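Local coordinates for protein short chain alcohol dehydrogenase-related dehydrogenase (Sinorhizobium meliloti, PDB 3TPC) that probably works as an oxidoreductase of the short-chain dehydrogenase/reductase family, built on a Rossmann-type nucleotide-binding fold, at residues Val23-Met26 with Leu27-Gly31; Ala127-Val130 with Met131-Glu135. One frame throughout, in Å; residues are numbered along the deposited sequence.

Interaction 1: residues Val23-Met26 with Leu27-Gly31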
ATOM      1  N   VAL D  23      11.837   8.321  23.945  1.00 33.81           N
ATOM      2  CA  VAL D  23      10.497   8.911  24.002  1.00 33.57           C
ATOM      3  C   VAL D  23      10.223   9.462  25.407  1.00 33.72           C
ATOM      4  O   VAL D  23       9.689  10.581  25.572  1.00 32.87           O
ATOM      5  CB  VAL D  23       9.399   7.899  23.553  1.00 32.38           C
ATOM      6  CG1 VAL D  23       8.046   8.341  23.988  1.00 32.36           C
ATOM      7  CG2 VAL D  23       9.402   7.760  22.036  1.00 33.21           C
ATOM      8  N   THR D  24      10.602   8.658  26.401  1.00 33.94           N
ATOM      9  CA  THR D  24      10.453   9.018  27.790  1.00 35.09           C
ATOM     10  C   THR D  24      11.310  10.286  28.058  1.00 35.40           C
ATOM     11  O   THR D  24      10.835  11.276  28.617  1.00 35.31           O
ATOM     12  CB  THR D  24      10.855   7.825  28.614  1.00 35.42           C
ATOM     13  OG1 THR D  24      10.050   6.728  28.193  1.00 36.66           O
ATOM     14  CG2 THR D  24      10.625   8.046  30.079  1.00 35.20           C
ATOM     15  N   ARG D  25      12.526  10.289  27.558  1.00 35.79           N
ATOM     16  CA  ARG D  25      13.336  11.471  27.657  1.00 37.80           C
ATOM     17  C   ARG D  25      12.670  12.720  27.077  1.00 37.06           C
ATOM     18  O   ARG D  25      12.556  13.729  27.808  1.00 36.74           O
ATOM     19  CB  ARG D  25      14.685  11.249  27.019  1.00 38.71           C
ATOM     20  CG  ARG D  25      15.794  11.357  27.991  1.00 44.31           C
ATOM     21  CD  ARG D  25      17.139  11.334  27.262  1.00 51.71           C
ATOM     22  NE  ARG D  25      17.474   9.950  26.903  1.00 57.40           N
ATOM     23  CZ  ARG D  25      17.398   9.432  25.672  1.00 59.06           C
ATOM     24  NH1 ARG D  25      17.017  10.187  24.629  1.00 57.12           N
ATOM     25  NH2 ARG D  25      17.715   8.149  25.494  1.00 58.06           N
HETATM   26  N   MSE D  26      12.227  12.665  25.806  1.00 36.05           N
HETATM   27  CA  MSE D  26      11.579  13.843  25.189  1.00 35.36           C
HETATM   28  C   MSE D  26      10.317  14.276  25.888  1.00 34.95           C
HETATM   29  O   MSE D  26      10.082  15.459  26.001  1.00 35.99           O
HETATM   30  CB  MSE D  26      11.467  13.802  23.643  1.00 34.41           C
HETATM   31  CG  MSE D  26      10.208  13.306  23.086  1.00 34.05           C
HETATM   32 SE   MSE D  26       8.646  14.410  23.294  0.50 26.29          SE
HETATM   33  CE  MSE D  26       7.433  12.930  23.095  1.00 32.14           C
ATOM     34  N   LEU D  27       9.558  13.352  26.442  1.00 35.11           N
ATOM     35  CA  LEU D  27       8.395  13.751  27.212  1.00 36.40           C
ATOM     36  C   LEU D  27       8.789  14.441  28.524  1.00 37.78           C
ATOM     37  O   LEU D  27       8.216  15.461  28.864  1.00 37.44           O
ATOM     38  CB  LEU D  27       7.413  12.578  27.434  1.00 35.80           C
ATOM     39  CG  LEU D  27       6.730  12.038  26.151  1.00 34.29           C
ATOM     40  CD1 LEU D  27       6.138  10.672  26.329  1.00 31.08           C
ATOM     41  CD2 LEU D  27       5.660  12.972  25.604  1.00 32.18           C
ATOM     42  N   ALA D  28       9.787  13.904  29.235  1.00 38.91           N
ATOM     43  CA  ALA D  28      10.281  14.540  30.483  1.00 40.03           C
ATOM     44  C   ALA D  28      10.749  15.972  30.283  1.00 40.88           C
ATOM     45  O   ALA D  28      10.365  16.854  31.044  1.00 41.04           O
ATOM     46  CB  ALA D  28      11.377  13.700  31.139  1.00 40.38           C
ATOM     47  N   GLN D  29      11.576  16.182  29.256  1.00 42.21           N
ATOM     48  CA  GLN D  29      11.976  17.496  28.786  1.00 43.14           C
ATOM     49  C   GLN D  29      10.837  18.424  28.324  1.00 42.85           C
ATOM     50  O   GLN D  29      11.021  19.628  28.322  1.00 43.04           O
ATOM     51  CB  GLN D  29      12.950  17.350  27.613  1.00 44.48           C
ATOM     52  CG  GLN D  29      14.345  16.793  27.927  1.00 48.93           C
ATOM     53  CD  GLN D  29      15.064  16.269  26.655  1.00 54.35           C
ATOM     54  OE1 GLN D  29      14.602  16.490  25.514  1.00 55.84           O
ATOM     55  NE2 GLN D  29      16.177  15.551  26.850  1.00 54.05           N
ATOM     56  N   GLU D  30       9.692  17.897  27.880  1.00 42.36           N
ATOM     57  CA  GLU D  30       8.544  18.782  27.534  1.00 41.32           C
ATOM     58  C   GLU D  30       7.587  18.943  28.699  1.00 40.42           C
ATOM     59  O   GLU D  30       6.490  19.457  28.542  1.00 40.80           O
ATOM     60  CB  GLU D  30       7.749  18.287  26.314  1.00 40.85           C
ATOM     61  CG  GLU D  30       8.542  18.170  25.012  1.00 42.67           C
ATOM     62  CD  GLU D  30       8.869  19.507  24.359  1.00 41.72           C
ATOM     63  OE1 GLU D  30       8.095  20.451  24.518  1.00 43.17           O
ATOM     64  OE2 GLU D  30       9.901  19.611  23.666  1.00 41.80           O
ATOM     65  N   GLY D  31       7.992  18.450  29.855  1.00 40.58           N
ATOM     66  CA  GLY D  31       7.265  18.667  31.102  1.00 40.27           C
ATOM     67  C   GLY D  31       6.098  17.760  31.367  1.00 40.39           C
ATOM     68  O   GLY D  31       5.220  18.089  32.181  1.00 40.87           O
TER

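Interaction 2: residues Ala127-Val130 with Met131-Glu135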
ATOM      1  N   ALA D 127      -5.426   1.188  28.149  1.00 31.38           N
ATOM      2  CA  ALA D 127      -5.250   2.638  28.122  1.00 29.90           C
ATOM      3  C   ALA D 127      -6.459   3.360  27.562  1.00 29.56           C
ATOM      4  O   ALA D 127      -6.834   4.427  28.020  1.00 30.11           O
ATOM      5  CB  ALA D 127      -4.044   2.990  27.311  1.00 29.84           C
ATOM      6  N   ALA D 128      -7.032   2.814  26.509  1.00 28.25           N
ATOM      7  CA  ALA D 128      -8.034   3.527  25.827  1.00 26.86           C
ATOM      8  C   ALA D 128      -9.250   3.642  26.730  1.00 27.15           C
ATOM      9  O   ALA D 128      -9.917   4.686  26.714  1.00 25.72           O
ATOM     10  CB  ALA D 128      -8.385   2.828  24.549  1.00 26.42           C
ATOM     11  N   GLU D 129      -9.543   2.574  27.477  1.00 27.06           N
ATOM     12  CA  GLU D 129     -10.612   2.573  28.464  1.00 28.71           C
ATOM     13  C   GLU D 129     -10.483   3.793  29.400  1.00 29.00           C
ATOM     14  O   GLU D 129     -11.410   4.576  29.501  1.00 28.08           O
ATOM     15  CB  GLU D 129     -10.601   1.282  29.283  1.00 29.30           C
ATOM     16  CG  GLU D 129     -11.479   1.365  30.556  1.00 32.28           C
ATOM     17  CD  GLU D 129     -11.830  -0.003  31.127  1.00 37.49           C
ATOM     18  OE1 GLU D 129     -10.902  -0.807  31.376  1.00 37.64           O
ATOM     19  OE2 GLU D 129     -13.037  -0.305  31.280  1.00 41.82           O
ATOM     20  N   VAL D 130      -9.312   3.954  30.040  1.00 29.96           N
ATOM     21  CA  VAL D 130      -9.021   5.122  30.851  1.00 30.26           C
ATOM     22  C   VAL D 130      -9.125   6.464  30.097  1.00 32.44           C
ATOM     23  O   VAL D 130      -9.789   7.397  30.596  1.00 33.69           O
ATOM     24  CB  VAL D 130      -7.677   5.001  31.485  1.00 30.51           C
ATOM     25  CG1 VAL D 130      -7.258   6.322  32.068  1.00 30.84           C
ATOM     26  CG2 VAL D 130      -7.717   3.965  32.557  1.00 29.61           C
HETATM   27  N   MSE D 131      -8.491   6.584  28.913  1.00 31.83           N
HETATM   28  CA  MSE D 131      -8.467   7.854  28.201  1.00 31.70           C
HETATM   29  C   MSE D 131      -9.892   8.306  27.996  1.00 32.76           C
HETATM   30  O   MSE D 131     -10.201   9.480  28.139  1.00 34.33           O
HETATM   31  CB  MSE D 131      -7.740   7.725  26.846  1.00 31.30           C
HETATM   32  CG  MSE D 131      -6.244   7.313  26.966  1.00 28.16           C
HETATM   33 SE   MSE D 131      -5.612   6.789  25.223  0.50 18.25          SE
HETATM   34  CE  MSE D 131      -3.826   7.237  25.524  1.00 16.25           C
ATOM     35  N   SER D 132     -10.720   7.331  27.641  1.00 33.57           N
ATOM     36  CA  SER D 132     -12.170   7.330  27.509  1.00 34.59           C
ATOM     37  C   SER D 132     -12.917   8.181  28.567  1.00 35.12           C
ATOM     38  O   SER D 132     -13.888   8.900  28.259  1.00 33.84           O
ATOM     39  CB  SER D 132     -12.555   5.844  27.703  1.00 35.03           C
ATOM     40  OG  SER D 132     -13.820   5.453  27.245  1.00 35.87           O
ATOM     41  N   GLN D 133     -12.442   8.056  29.812  1.00 35.97           N
ATOM     42  CA  GLN D 133     -13.131   8.536  30.999  1.00 36.75           C
ATOM     43  C   GLN D 133     -12.696   9.960  31.343  1.00 36.60           C
ATOM     44  O   GLN D 133     -13.177  10.527  32.314  1.00 36.88           O
ATOM     45  CB  GLN D 133     -12.833   7.614  32.181  1.00 36.60           C
ATOM     46  CG  GLN D 133     -13.572   6.279  32.184  1.00 41.01           C
ATOM     47  CD  GLN D 133     -12.847   5.208  33.048  1.00 44.79           C
ATOM     48  OE1 GLN D 133     -13.119   4.015  32.942  1.00 44.04           O
ATOM     49  NE2 GLN D 133     -11.913   5.650  33.896  1.00 46.23           N
ATOM     50  N   GLY D 134     -11.764  10.520  30.572  1.00 36.18           N
ATOM     51  CA  GLY D 134     -11.269  11.899  30.808  1.00 35.19           C
ATOM     52  C   GLY D 134     -12.040  12.955  30.029  1.00 34.32           C
ATOM     53  O   GLY D 134     -12.908  12.616  29.235  1.00 33.56           O
ATOM     54  N   GLU D 135     -11.738  14.230  30.282  1.00 34.73           N
ATOM     55  CA  GLU D 135     -12.334  15.371  29.568  1.00 35.08           C
ATOM     56  C   GLU D 135     -11.621  15.559  28.244  1.00 34.51           C
ATOM     57  O   GLU D 135     -10.394  15.426  28.157  1.00 33.78           O
ATOM     58  CB  GLU D 135     -12.056  16.654  30.327  1.00 36.11           C
ATOM     59  CG  GLU D 135     -13.138  17.331  31.103  1.00 39.99           C
ATOM     60  CD  GLU D 135     -12.555  18.584  31.846  1.00 45.84           C
ATOM     61  OE1 GLU D 135     -13.010  19.719  31.550  1.00 47.57           O
ATOM     62  OE2 GLU D 135     -11.621  18.433  32.707  1.00 45.27           O
TER

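Interaction 1: residues Val23-Met26 with Leu27-Gly31
V23 and L27 sit one turn apart at the C-terminal end of helix 18-29, the crossover helix of a beta-alpha-beta unit in the Rossmann-type fold. Their side chains run side by side in the same direction. V23 CG1 meets L27 CD1 at 3.8 Å. The V23 branch CG1 lies anti to the backbone N (chi1 163°), which brings it next to L27. Both residues are buried: L27 packs on F10 and V12 of strand 9-12 and on V34 of strand 33-38, while V23 also reaches Y228 and V232 of helix 225-237. M26 is a selenomethionine. Its chain bends at chi2 (70°), with SE 3.4 Å from L27 N, but the position of the chain end is doubtful. E30 CG also approaches M26 SE, at 4.1 Å. Q29 stretches out on the exposed face and lays its CG 3.6 Å from R25 O. Main-chain bonds from L27, A28 and Q29 to V23, T24 and R25 keep the helix regular; the next, E30 N to M26 O, is weak. A Schellman motif then ends the helix. G31, with positive phi, is its C-prime residue. A32 N reaches back to L27 O, and G31 N bonds to A28 O at 3.1 Å.

Interaction 2: residues Ala127-Val130 with Met131-Glu135
M131, a selenomethionine, lies against the preceding turn of helix 106-132, and V130 and Q133 are the next most involved. The M131 side chain is buried. Its CG stands beside the backbone N (chi1 -62°) and passes close to A127 O, at 3.1 Å. From there the chain runs out extended, with SE 4.1 Å from A128 CA, and it packs on L85 of strand 84-87 and on V82. The M131 backbone N is also tied to A127 O, by a nearly straight bond of 2.9 Å. The V130 side chain packs on L72 of helix 65-79 and on V82. V130 O accepts a bond from Q133 N at 2.8 Å. The donor is three residues on and stands 55° above the carbonyl plane, unlike the i+4 bonds before it. Q133 CB lies 3.4 Å from the same oxygen, and the side chain extends alongside E129. On another face, A128 and S132 meet L98 of the second subunit. G134 N closes a further turn onto M131 O at 3.1 Å. The change from i+4 to i+3 bonding is characteristic of the C-terminal region of a helix, here one flanking the parallel sheet of a Rossmann-type fold.

Interactions 1 and 2 each lie at the C-terminal end of a helix, on opposite faces of the same parallel sheet. Their centres are 21 Å apart, and their nearest atoms, about 11 Å apart, do not touch. Both are partly buried. In each, a buried residue, L27 or M131, faces a sheet strand, while Q29 or Q133 is exposed. Interaction 1 stays within its own chain, packing on strands 9-12 and 33-38 and on helix 225-237. It pairs two apolar side chains and closes with a Schellman glycine. Interaction 2 faces helix 65-79 and strand 84-87. There M131 packs on backbone and an i+3 bond reaches V130 O, close to residues that meet the second subunit.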